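Local structure of uncharacterized HDOD domain protein (3HC1) at residues Glu18-Val23 against Phe198-Arg203; Val154-Ile159 against Gln183-Leu188; Asn207-Asp212 against Ala228-Met233; Ile214-His217 against Glu221-Pro224. The protein is of unknown function but binds two iron(III) ions through an HD-type metal site and is probably a metal-dependent phosphohydrolase of the HDOD family. All blocks are in the same frame, centred on the assembly; numbering follows the deposited sequence.

Contact 1: residues Glu18-Val23 against Phe198-Arg203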
loop_
_atom_site.group_PDB
_atom_site.type_symbol
_atom_site.label_atom_id
_atom_site.label_comp_id
_atom_site.label_asym_id
_atom_site.label_seq_id
_atom_site.Cartn_x
_atom_site.Cartn_y
_atom_site.Cartn_z
ATOM N N GLU A 18 -10.464 -3.865 20.491
ATOM C CA GLU A 18 -9.950 -4.468 21.750
ATOM C C GLU A 18 -8.517 -4.972 21.604
ATOM O O GLU A 18 -7.687 -4.838 22.522
ATOM C CB GLU A 18 -10.830 -5.640 22.191
ATOM C CG GLU A 18 -12.328 -5.313 22.320
ATOM C CD GLU A 18 -12.687 -4.489 23.572
ATOM O OE1 GLU A 18 -11.777 -4.142 24.365
ATOM O OE2 GLU A 18 -13.894 -4.194 23.750
ATOM N N PHE A 19 -8.205 -5.540 20.446
ATOM C CA PHE A 19 -6.825 -5.971 20.148
ATOM C C PHE A 19 -5.834 -4.775 20.232
ATOM O O PHE A 19 -4.680 -4.945 20.603
ATOM C CB PHE A 19 -6.778 -6.579 18.724
ATOM C CG PHE A 19 -5.611 -7.498 18.461
ATOM C CD1 PHE A 19 -5.605 -8.803 18.960
ATOM C CD2 PHE A 19 -4.572 -7.104 17.647
ATOM C CE1 PHE A 19 -4.553 -9.695 18.675
ATOM C CE2 PHE A 19 -3.518 -7.989 17.361
ATOM C CZ PHE A 19 -3.521 -9.287 17.884
HETATM N N MSE A 20 -6.263 -3.582 19.840
HETATM C CA MSE A 20 -5.359 -2.424 19.966
HETATM C C MSE A 20 -5.295 -1.825 21.418
HETATM O O MSE A 20 -4.241 -1.382 21.863
HETATM C CB MSE A 20 -5.758 -1.374 18.980
HETATM C CG MSE A 20 -5.373 -1.748 17.615
HETATM SE SE MSE A 20 -6.301 -0.602 16.404
HETATM C CE MSE A 20 -5.839 1.004 16.838
ATOM N N SER A 21 -6.427 -1.808 22.115
ATOM C CA SER A 21 -6.517 -1.487 23.580
ATOM C C SER A 21 -5.376 -1.965 24.450
ATOM O O SER A 21 -4.914 -1.246 25.329
ATOM C CB SER A 21 -7.761 -2.134 24.198
ATOM O OG SER A 21 -8.967 -1.649 23.631
ATOM N N GLY A 22 -4.950 -3.201 24.247
ATOM C CA GLY A 22 -3.934 -3.798 25.088
ATOM C C GLY A 22 -2.538 -3.326 24.766
ATOM O O GLY A 22 -1.588 -3.681 25.472
ATOM N N VAL A 23 -2.384 -2.555 23.696
ATOM C CA VAL A 23 -1.091 -1.959 23.371
ATOM C C VAL A 23 -1.095 -0.596 24.056
ATOM O O VAL A 23 -2.031 0.195 23.897
ATOM C CB VAL A 23 -0.875 -1.803 21.837
ATOM C CG1 VAL A 23 0.445 -1.079 21.511
ATOM C CG2 VAL A 23 -0.954 -3.149 21.170
ATOM N N PHE A 198 -7.937 -0.888 9.640
ATOM C CA PHE A 198 -9.068 0.109 9.543
ATOM C C PHE A 198 -9.153 0.943 10.827
ATOM O O PHE A 198 -9.164 2.184 10.782
ATOM C CB PHE A 198 -10.370 -0.643 9.272
ATOM C CG PHE A 198 -11.574 0.225 9.189
ATOM C CD1 PHE A 198 -11.962 0.779 7.951
ATOM C CD2 PHE A 198 -12.328 0.484 10.334
ATOM C CE1 PHE A 198 -13.128 1.531 7.875
ATOM C CE2 PHE A 198 -13.473 1.295 10.280
ATOM C CZ PHE A 198 -13.849 1.821 9.043
ATOM N N ALA A 199 -9.160 0.250 11.968
ATOM C CA ALA A 199 -9.239 0.896 13.288
ATOM C C ALA A 199 -8.071 1.853 13.458
ATOM O O ALA A 199 -8.222 2.909 14.016
ATOM C CB ALA A 199 -9.177 -0.141 14.412
ATOM N N LEU A 200 -6.894 1.455 12.976
ATOM C CA LEU A 200 -5.684 2.273 13.050
ATOM C C LEU A 200 -5.706 3.507 12.183
ATOM O O LEU A 200 -5.466 4.633 12.644
ATOM C CB LEU A 200 -4.406 1.420 12.788
ATOM C CG LEU A 200 -3.048 2.110 13.031
ATOM C CD1 LEU A 200 -2.846 2.645 14.446
ATOM C CD2 LEU A 200 -1.924 1.172 12.650
ATOM N N ALA A 201 -6.071 3.322 10.942
ATOM C CA ALA A 201 -6.219 4.417 10.025
ATOM C C ALA A 201 -7.331 5.392 10.474
ATOM O O ALA A 201 -7.177 6.631 10.331
ATOM C CB ALA A 201 -6.508 3.859 8.607
ATOM N N LYS A 202 -8.407 4.865 11.050
ATOM C CA LYS A 202 -9.464 5.716 11.625
ATOM C C LYS A 202 -8.943 6.510 12.796
ATOM O O LYS A 202 -9.177 7.705 12.862
ATOM C CB LYS A 202 -10.711 4.945 12.049
ATOM C CG LYS A 202 -11.523 4.313 10.889
ATOM C CD LYS A 202 -12.256 5.353 10.026
ATOM C CE LYS A 202 -13.577 5.703 10.616
ATOM N NZ LYS A 202 -14.038 6.990 10.098
ATOM N N ARG A 203 -8.189 5.877 13.695
ATOM C CA ARG A 203 -7.516 6.615 14.772
ATOM C C ARG A 203 -6.635 7.741 14.219
ATOM O O ARG A 203 -6.631 8.843 14.771
ATOM C CB ARG A 203 -6.708 5.685 15.694
ATOM C CG ARG A 203 -5.613 6.409 16.455
ATOM C CD ARG A 203 -4.900 5.548 17.451
ATOM N NE ARG A 203 -5.778 5.362 18.558
ATOM C CZ ARG A 203 -5.624 5.872 19.777
ATOM N NH1 ARG A 203 -4.557 6.567 20.156
ATOM N NH2 ARG A 203 -6.574 5.626 20.624
#
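Met20, a selenomethionine, carries the apolar packing between Glu18-Val23 and Phe198-Arg203. Its CB points at helix 193-203, and the chain runs out to SE before bending at chi3 (58°). The bend turns CE along the surface of the opposing helix. Met20 SE meets the methyl of Ala199, with Met20 SE to Ala199 CB at 3.5 Å. Met20 CE lies 4.0 Å from Leu200 CA. It also approaches one branch of the leucine, with Met20 CE to Leu200 CD1 at 4.2 Å. The backbones stay well apart, with Met20 CA and Leu200 CA 8.4 Å from each other. One long side chain therefore spans the gap. The small Ala199 lets it come close to the helix.

No hydrogen bond joins the two segments. The polar links are local or go elsewhere. Within the first segment, Val23 N bonds to Met20 O at 2.9 Å. Lys202 forms a salt bridge with Glu208 at the start of the next helix.

Helix 154-162 adds a third surface. Phe158 touches both Met20 and Val23, and Ile159 touches Phe19. The contact lies away from the metal site: the Leu200 side chain is about 13 Å from a bound iron(III) ion. It is plain helix-helix packing, which lays the N-terminal helix 9-21 against helix 193-203 of the all-helical HDOD domain.

Contact 2: residues Val154-Ile159 against Gln183-Leu188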
loop_
_atom_site.group_PDB
_atom_site.type_symbol
_atom_site.label_atom_id
_atom_site.label_comp_id
_atom_site.label_asym_id
_atom_site.label_seq_id
_atom_site.Cartn_x
_atom_site.Cartn_y
_atom_site.Cartn_z
ATOM N N VAL A 154 -1.096 -1.864 6.601
ATOM C CA VAL A 154 -0.602 -1.183 7.812
ATOM C C VAL A 154 -1.023 -1.949 9.094
ATOM O O VAL A 154 -0.328 -1.929 10.089
ATOM C CB VAL A 154 -1.042 0.309 7.834
ATOM C CG1 VAL A 154 -2.571 0.433 8.064
ATOM C CG2 VAL A 154 -0.306 1.051 8.844
ATOM N N GLY A 155 -2.126 -2.690 9.038
ATOM C CA GLY A 155 -2.513 -3.564 10.142
ATOM C C GLY A 155 -1.563 -4.703 10.478
ATOM O O GLY A 155 -1.477 -5.074 11.651
ATOM N N GLU A 156 -0.913 -5.276 9.466
ATOM C CA GLU A 156 0.108 -6.337 9.663
ATOM C C GLU A 156 1.343 -5.726 10.265
ATOM O O GLU A 156 2.018 -6.366 11.062
ATOM C CB GLU A 156 0.535 -7.038 8.361
ATOM C CG GLU A 156 -0.481 -7.819 7.647
ATOM C CD GLU A 156 -0.807 -9.150 8.316
ATOM O OE1 GLU A 156 -1.114 -9.138 9.510
ATOM O OE2 GLU A 156 -0.760 -10.188 7.629
ATOM N N VAL A 157 1.638 -4.479 9.905
ATOM C CA VAL A 157 2.722 -3.765 10.506
ATOM C C VAL A 157 2.445 -3.610 11.979
ATOM O O VAL A 157 3.294 -3.876 12.813
ATOM C CB VAL A 157 2.985 -2.373 9.857
ATOM C CG1 VAL A 157 4.025 -1.602 10.676
ATOM C CG2 VAL A 157 3.496 -2.578 8.447
ATOM N N PHE A 158 1.224 -3.225 12.309
ATOM C CA PHE A 158 0.852 -3.099 13.701
ATOM C C PHE A 158 0.956 -4.392 14.472
ATOM O O PHE A 158 1.513 -4.408 15.556
ATOM C CB PHE A 158 -0.584 -2.578 13.827
ATOM C CG PHE A 158 -1.059 -2.538 15.231
ATOM C CD1 PHE A 158 -0.716 -1.475 16.036
ATOM C CD2 PHE A 158 -1.786 -3.591 15.771
ATOM C CE1 PHE A 158 -1.135 -1.441 17.347
ATOM C CE2 PHE A 158 -2.192 -3.544 17.078
ATOM C CZ PHE A 158 -1.857 -2.478 17.855
ATOM N N ILE A 159 0.363 -5.473 13.953
ATOM C CA ILE A 159 0.354 -6.719 14.683
ATOM C C ILE A 159 1.808 -7.234 14.841
ATOM O O ILE A 159 2.164 -7.755 15.912
ATOM C CB ILE A 159 -0.508 -7.777 13.996
ATOM C CG1 ILE A 159 -1.969 -7.300 13.900
ATOM C CG2 ILE A 159 -0.442 -9.135 14.685
ATOM C CD1 ILE A 159 -2.805 -8.238 13.084
ATOM N N GLN A 183 -6.543 -15.762 7.184
ATOM C CA GLN A 183 -7.213 -16.923 7.763
ATOM C C GLN A 183 -6.647 -17.265 9.147
ATOM O O GLN A 183 -7.386 -17.388 10.118
ATOM C CB GLN A 183 -7.076 -18.119 6.808
ATOM C CG GLN A 183 -7.849 -17.974 5.489
ATOM C CD GLN A 183 -7.589 -19.143 4.543
ATOM O OE1 GLN A 183 -6.446 -19.447 4.191
ATOM N NE2 GLN A 183 -8.654 -19.832 4.161
ATOM N N ALA A 184 -5.335 -17.366 9.259
ATOM C CA ALA A 184 -4.689 -17.614 10.534
ATOM C C ALA A 184 -5.100 -16.549 11.571
ATOM O O ALA A 184 -5.460 -16.883 12.700
ATOM C CB ALA A 184 -3.223 -17.615 10.369
ATOM N N GLU A 185 -5.085 -15.263 11.171
ATOM C CA GLU A 185 -5.494 -14.196 12.068
ATOM C C GLU A 185 -6.946 -14.391 12.542
ATOM O O GLU A 185 -7.276 -14.251 13.725
ATOM C CB GLU A 185 -5.305 -12.830 11.360
ATOM C CG GLU A 185 -3.847 -12.471 11.241
ATOM C CD GLU A 185 -3.570 -11.377 10.250
ATOM O OE1 GLU A 185 -4.512 -10.741 9.687
ATOM O OE2 GLU A 185 -2.374 -11.234 9.962
ATOM N N GLU A 186 -7.813 -14.705 11.604
ATOM C CA GLU A 186 -9.208 -14.899 11.915
ATOM C C GLU A 186 -9.403 -16.006 12.979
ATOM O O GLU A 186 -10.195 -15.856 13.919
ATOM C CB GLU A 186 -9.954 -15.272 10.630
ATOM C CG GLU A 186 -11.435 -15.539 10.786
ATOM C CD GLU A 186 -12.180 -14.379 11.402
ATOM O OE1 GLU A 186 -11.699 -13.224 11.278
ATOM O OE2 GLU A 186 -13.258 -14.632 12.005
ATOM N N ARG A 187 -8.658 -17.089 12.822
ATOM C CA ARG A 187 -8.750 -18.228 13.717
ATOM C C ARG A 187 -8.182 -17.908 15.092
ATOM O O ARG A 187 -8.812 -18.205 16.094
ATOM C CB ARG A 187 -7.997 -19.418 13.128
ATOM C CG ARG A 187 -8.223 -20.717 13.908
ATOM C CD ARG A 187 -7.538 -21.887 13.268
ATOM N NE ARG A 187 -8.012 -22.100 11.903
ATOM C CZ ARG A 187 -7.417 -22.897 11.026
ATOM N NH1 ARG A 187 -6.316 -23.559 11.363
ATOM N NH2 ARG A 187 -7.919 -23.019 9.800
ATOM N N LEU A 188 -6.986 -17.324 15.125
ATOM C CA LEU A 188 -6.309 -17.028 16.366
ATOM C C LEU A 188 -6.838 -15.811 17.120
ATOM O O LEU A 188 -6.723 -15.779 18.349
ATOM C CB LEU A 188 -4.799 -16.873 16.136
ATOM C CG LEU A 188 -4.168 -18.192 15.674
ATOM C CD1 LEU A 188 -2.656 -18.102 15.516
ATOM C CD2 LEU A 188 -4.534 -19.312 16.643
#
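Glu156 brings its carboxylate against that of Glu185, and the two acid groups meet nearly crosswise, their planes 81° apart. Glu156 OE1 and Glu185 OE2 are 2.5 Å apart. The second oxygen, Glu156 OE2, lies 3.0 Å from the same Glu185 OE2. The Glu156 chain bends at chi2 (-75°), and its end comes nearer to helix 181-189 than its CB direction suggests. Glu185 instead runs extended beyond CG.

Ile159 is the apolar neighbour. Ile159 CD1 packs at 4.3 Å from Glu185 CD. Phe167 of helix 164-177 touches Glu156, Ile159 and Glu185, so the acids sit in a buried setting.

The other oxygen of Glu185, OE1, accepts a hydrogen bond from His193 ND1. His193 is an iron ligand, so Glu185 is in the second shell and probably fixes the rotation of the His193 ring. Glu156 also touches His193. The side chain of Glu156 is about 5 Å from a bound iron(III) ion. An alanine at Glu156 is likely to open a gap beside His193 and leave Glu185 OE2 without its close oxygen partner. Two bare carboxylates would repel each other, and oxygens this close suggest that one of the two acids probably holds a proton.

Contact 3: residues Asn207-Asp212 against Ala228-Met233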
loop_
_atom_site.group_PDB
_atom_site.type_symbol
_atom_site.label_atom_id
_atom_site.label_comp_id
_atom_site.label_asym_id
_atom_site.label_seq_id
_atom_site.Cartn_x
_atom_site.Cartn_y
_atom_site.Cartn_z
ATOM N N ASN A 207 -8.677 9.616 5.528
ATOM C CA ASN A 207 -9.950 9.591 4.796
ATOM C C ASN A 207 -10.467 8.170 4.638
ATOM O O ASN A 207 -9.697 7.247 4.487
ATOM C CB ASN A 207 -9.817 10.187 3.418
ATOM C CG ASN A 207 -9.563 11.688 3.428
ATOM O OD1 ASN A 207 -9.900 12.412 4.384
ATOM N ND2 ASN A 207 -8.997 12.166 2.334
ATOM N N GLU A 208 -11.782 8.034 4.603
ATOM C CA GLU A 208 -12.386 6.711 4.487
ATOM C C GLU A 208 -12.087 6.006 3.195
ATOM O O GLU A 208 -12.207 4.785 3.168
ATOM C CB GLU A 208 -13.899 6.765 4.818
ATOM C CG GLU A 208 -14.081 6.992 6.299
ATOM C CD GLU A 208 -15.493 6.999 6.821
ATOM O OE1 GLU A 208 -16.470 7.375 6.086
ATOM O OE2 GLU A 208 -15.594 6.665 8.030
ATOM N N PHE A 209 -11.671 6.702 2.125
ATOM C CA PHE A 209 -11.312 5.952 0.909
ATOM C C PHE A 209 -10.104 5.060 1.203
ATOM O O PHE A 209 -10.008 3.964 0.677
ATOM C CB PHE A 209 -11.122 6.816 -0.349
ATOM C CG PHE A 209 -9.769 7.412 -0.517
ATOM C CD1 PHE A 209 -8.753 6.679 -1.126
ATOM C CD2 PHE A 209 -9.509 8.729 -0.122
ATOM C CE1 PHE A 209 -7.501 7.242 -1.351
ATOM C CE2 PHE A 209 -8.206 9.302 -0.300
ATOM C CZ PHE A 209 -7.215 8.552 -0.914
ATOM N N ILE A 210 -9.228 5.523 2.082
ATOM C CA ILE A 210 -8.035 4.753 2.500
ATOM C C ILE A 210 -8.468 3.716 3.518
ATOM O O ILE A 210 -8.109 2.539 3.396
ATOM C CB ILE A 210 -6.917 5.678 3.111
ATOM C CG1 ILE A 210 -6.382 6.623 2.030
ATOM C CG2 ILE A 210 -5.758 4.856 3.707
ATOM C CD1 ILE A 210 -5.686 7.901 2.545
ATOM N N CYS A 211 -9.216 4.134 4.535
ATOM C CA CYS A 211 -9.729 3.201 5.552
ATOM C C CYS A 211 -10.425 2.028 4.928
ATOM O O CYS A 211 -10.167 0.871 5.280
ATOM C CB CYS A 211 -10.670 3.930 6.508
ATOM S SG CYS A 211 -9.829 5.158 7.543
ATOM N N ASP A 212 -11.309 2.300 3.974
ATOM C CA ASP A 212 -12.040 1.188 3.349
ATOM C C ASP A 212 -11.110 0.279 2.491
ATOM O O ASP A 212 -11.355 -0.886 2.348
ATOM C CB ASP A 212 -13.126 1.757 2.465
ATOM C CG ASP A 212 -14.235 2.466 3.244
ATOM O OD1 ASP A 212 -14.227 2.517 4.514
ATOM O OD2 ASP A 212 -15.119 3.037 2.549
ATOM N N ALA A 228 -15.825 2.087 -6.392
ATOM C CA ALA A 228 -14.823 1.400 -5.580
ATOM C C ALA A 228 -13.545 1.105 -6.370
ATOM O O ALA A 228 -12.886 0.092 -6.110
ATOM C CB ALA A 228 -15.454 0.111 -4.993
ATOM N N ALA A 229 -13.143 2.038 -7.260
ATOM C CA ALA A 229 -11.945 1.909 -8.147
ATOM C C ALA A 229 -10.688 1.754 -7.353
ATOM O O ALA A 229 -9.944 0.826 -7.605
ATOM C CB ALA A 229 -11.784 3.062 -9.101
ATOM N N ILE A 230 -10.452 2.595 -6.346
ATOM C CA ILE A 230 -9.196 2.514 -5.612
ATOM C C ILE A 230 -9.041 1.168 -4.918
ATOM O O ILE A 230 -8.002 0.551 -5.029
ATOM C CB ILE A 230 -9.009 3.699 -4.606
ATOM C CG1 ILE A 230 -8.931 5.051 -5.374
ATOM C CG2 ILE A 230 -7.738 3.485 -3.805
ATOM C CD1 ILE A 230 -9.037 6.308 -4.514
ATOM N N VAL A 231 -10.073 0.727 -4.204
ATOM C CA VAL A 231 -10.034 -0.513 -3.475
ATOM C C VAL A 231 -9.805 -1.661 -4.467
ATOM O O VAL A 231 -8.970 -2.537 -4.232
ATOM C CB VAL A 231 -11.341 -0.846 -2.709
ATOM C CG1 VAL A 231 -11.055 -2.091 -1.812
ATOM C CG2 VAL A 231 -11.846 0.333 -1.879
ATOM N N ALA A 232 -10.550 -1.634 -5.580
ATOM C CA ALA A 232 -10.433 -2.650 -6.600
ATOM C C ALA A 232 -8.987 -2.727 -7.126
ATOM O O ALA A 232 -8.444 -3.836 -7.267
ATOM C CB ALA A 232 -11.449 -2.386 -7.720
HETATM N N MSE A 233 -8.358 -1.552 -7.337
HETATM C CA MSE A 233 -6.978 -1.462 -7.813
HETATM C C MSE A 233 -5.975 -2.066 -6.850
HETATM O O MSE A 233 -5.051 -2.823 -7.245
HETATM C CB MSE A 233 -6.615 0.024 -8.205
HETATM C CG MSE A 233 -7.294 0.344 -9.574
HETATM SE SE MSE A 233 -7.250 2.230 -9.840
HETATM C CE MSE A 233 -8.743 2.165 -11.092
#
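The Phe209 ring carries Ile210 CG1 of its own helix over one face, 3.5 Å above the plane and offset toward the rim. Across the contact, Ile230 CD1 comes to the ring obliquely. That methyl is 3.4 Å from Phe209 CD1 and 3.6 Å from Phe209 CE1, so it meets the ring at its CD1-CE1 bond. The first torsion of Phe209 (chi1 85°) puts CG between the backbone N and the carbonyl carbon. From there the ring swings nearer to the other helix than its CB direction suggests. Ile230 points its CB at the partner and extends CG1 and CD1 to meet it.

A looser touch lies a turn further along helix 208-216, at the residue after Ile230: Val231 CG1 is 4.3 Å from Asp212 O. The carboxylate of Asp212 looks elsewhere, and its OD2 is hydrogen-bonded to Tyr225 OH. No hydrogen bond crosses between the segments.

Both segments are helix starts. Asn207 and Ala228 stand at the N-cap positions, though the Asn207 side chain makes no capping bond. The contact joins the beginnings of helices 208-216 and 229-243. Helix 142-150 lies beside it, with Asn144 touching Phe209 and Val145 and Ala148 touching Ile230. Helix 193-203 packs on Cys211 and Asp212, while helix 266-273 covers Ala228 and Ala232.

Contact 4: residues Ile214-His217 against Glu221-Pro224. With FE (Fe (III) ion), chain B.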
loop_
_atom_site.group_PDB
_atom_site.type_symbol
_atom_site.label_atom_id
_atom_site.label_comp_id
_atom_site.label_asym_id
_atom_site.label_seq_id
_atom_site.Cartn_x
_atom_site.Cartn_y
_atom_site.Cartn_z
ATOM N N ILE A 214 -8.057 -0.514 3.218
ATOM C CA ILE A 214 -7.431 -1.364 4.277
ATOM C C ILE A 214 -8.419 -2.457 4.748
ATOM O O ILE A 214 -8.056 -3.607 4.828
ATOM C CB ILE A 214 -6.922 -0.490 5.431
ATOM C CG1 ILE A 214 -5.850 0.502 4.971
ATOM C CG2 ILE A 214 -6.329 -1.337 6.591
ATOM C CD1 ILE A 214 -5.603 1.627 6.046
ATOM N N LEU A 215 -9.699 -2.106 4.895
ATOM C CA LEU A 215 -10.724 -3.044 5.360
ATOM C C LEU A 215 -11.104 -4.124 4.352
ATOM O O LEU A 215 -11.371 -5.286 4.732
ATOM C CB LEU A 215 -11.999 -2.264 5.760
ATOM C CG LEU A 215 -13.193 -3.056 6.330
ATOM C CD1 LEU A 215 -12.784 -3.880 7.565
ATOM C CD2 LEU A 215 -14.383 -2.125 6.664
ATOM N N TYR A 216 -11.141 -3.762 3.074
ATOM C CA TYR A 216 -11.769 -4.601 2.044
ATOM C C TYR A 216 -10.817 -5.208 1.030
ATOM O O TYR A 216 -11.263 -5.905 0.107
ATOM C CB TYR A 216 -12.833 -3.807 1.292
ATOM C CG TYR A 216 -13.994 -3.276 2.110
ATOM C CD1 TYR A 216 -14.869 -4.131 2.784
ATOM C CD2 TYR A 216 -14.275 -1.913 2.126
ATOM C CE1 TYR A 216 -15.983 -3.605 3.517
ATOM C CE2 TYR A 216 -15.369 -1.384 2.827
ATOM C CZ TYR A 216 -16.195 -2.219 3.526
ATOM O OH TYR A 216 -17.243 -1.642 4.171
ATOM N N HIS A 217 -9.517 -4.964 1.200
ATOM C CA HIS A 217 -8.545 -5.330 0.175
ATOM C C HIS A 217 -8.394 -6.802 -0.095
ATOM O O HIS A 217 -7.861 -7.149 -1.151
ATOM C CB HIS A 217 -7.194 -4.674 0.392
ATOM C CG HIS A 217 -6.399 -5.248 1.528
ATOM N ND1 HIS A 217 -6.382 -4.691 2.794
ATOM C CD2 HIS A 217 -5.502 -6.260 1.547
ATOM C CE1 HIS A 217 -5.556 -5.382 3.560
ATOM N NE2 HIS A 217 -5.088 -6.394 2.854
ATOM N N GLU A 221 -15.392 -7.746 -3.466
ATOM C CA GLU A 221 -16.815 -7.957 -3.628
ATOM C C GLU A 221 -17.610 -7.543 -2.409
ATOM O O GLU A 221 -18.827 -7.328 -2.526
ATOM C CB GLU A 221 -17.132 -9.397 -4.099
ATOM C CG GLU A 221 -16.365 -9.727 -5.427
ATOM C CD GLU A 221 -16.799 -11.004 -6.109
ATOM O OE1 GLU A 221 -16.483 -12.090 -5.599
ATOM O OE2 GLU A 221 -17.434 -10.910 -7.174
ATOM N N ALA A 222 -16.942 -7.365 -1.271
ATOM C CA ALA A 222 -17.560 -6.802 -0.034
ATOM C C ALA A 222 -17.766 -5.266 0.014
ATOM O O ALA A 222 -18.457 -4.801 0.886
ATOM C CB ALA A 222 -16.736 -7.216 1.221
ATOM N N VAL A 223 -17.138 -4.489 -0.848
ATOM C CA VAL A 223 -17.209 -3.030 -0.757
ATOM C C VAL A 223 -18.723 -2.661 -0.940
ATOM O O VAL A 223 -19.335 -3.084 -1.898
ATOM C CB VAL A 223 -16.254 -2.320 -1.766
ATOM C CG1 VAL A 223 -16.322 -0.799 -1.648
ATOM C CG2 VAL A 223 -14.779 -2.720 -1.521
ATOM N N PRO A 224 -19.330 -1.911 0.001
ATOM C CA PRO A 224 -20.806 -1.662 -0.078
ATOM C C PRO A 224 -21.227 -0.500 -0.945
ATOM O O PRO A 224 -22.361 -0.023 -0.844
ATOM C CB PRO A 224 -21.199 -1.426 1.389
ATOM C CG PRO A 224 -19.966 -0.826 1.998
ATOM C CD PRO A 224 -18.746 -1.277 1.194
HETATM FE FE FE B . -3.464 -7.755 3.401
HETATM O O HOH W 1 -2.979 -7.639 1.577
#
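The C-terminal part of helix 208-216 faces the loop that follows it, and the backbones come closest at Tyr216 and Val223, whose CA atoms are 6.3 Å apart. Glu221 and Ala222 form the end of a short 3-10 segment, after which Val223 is extended (psi 125°).

Tyr216 lies between them. Its chi1 of -61° sets CG anti to the carbonyl carbon, which directs the ring at the loop. Val223 CA sits over one ring face in a CH-pi contact, 4.2 Å from the centroid of the Tyr216 ring and nearly on its normal. Leu215 CD2 covers the opposite face, toward the rim.

His217, whose CB points away from the loop, belongs to the HD-domain metal site. His217 NE2 binds an iron(III) ion at 2.2 Å, together with a water, Asp153, His193, His218 and Glu249. His217 ND1 makes a weak hydrogen bond of 2.8 Å to Ile214 O.

On the loop side, Val223 CG2 packs on Tyr216 CB at 3.6 Å. An alanine at Tyr216 would probably leave Val223 and Pro224 without the ring they pack on and let the loop shift. Pro224 crosses the tyrosine side chain at about a right angle, and Pro224 CD is 3.4 Å from Tyr216 OH.

How the contacts relate
Contacts 3 and 4 share helix 208-216. Their centres are 8 Å apart, and contact 4 is nested in the loop that contact 3 closes. Val231 of contact 3 packs on both Tyr216 and Val223 of contact 4. Contact 2 is nested likewise inside contact 1, with centres 12 Å apart. Val154 of contact 2 touches Leu200 of contact 1 and Ile214 of contact 4. Contacts 2 and 3 do not touch; their nearest atoms are about 7 Å apart. The contacts lie at different distances from the di-iron site. Contact 4 supplies a ligand. Contact 2 holds Glu185, a second-shell residue hydrogen-bonded to the ligand His193. The side chains of Val231 in contact 3 and Leu200 in contact 1 are about 11 Å and 13 Å from a bound iron.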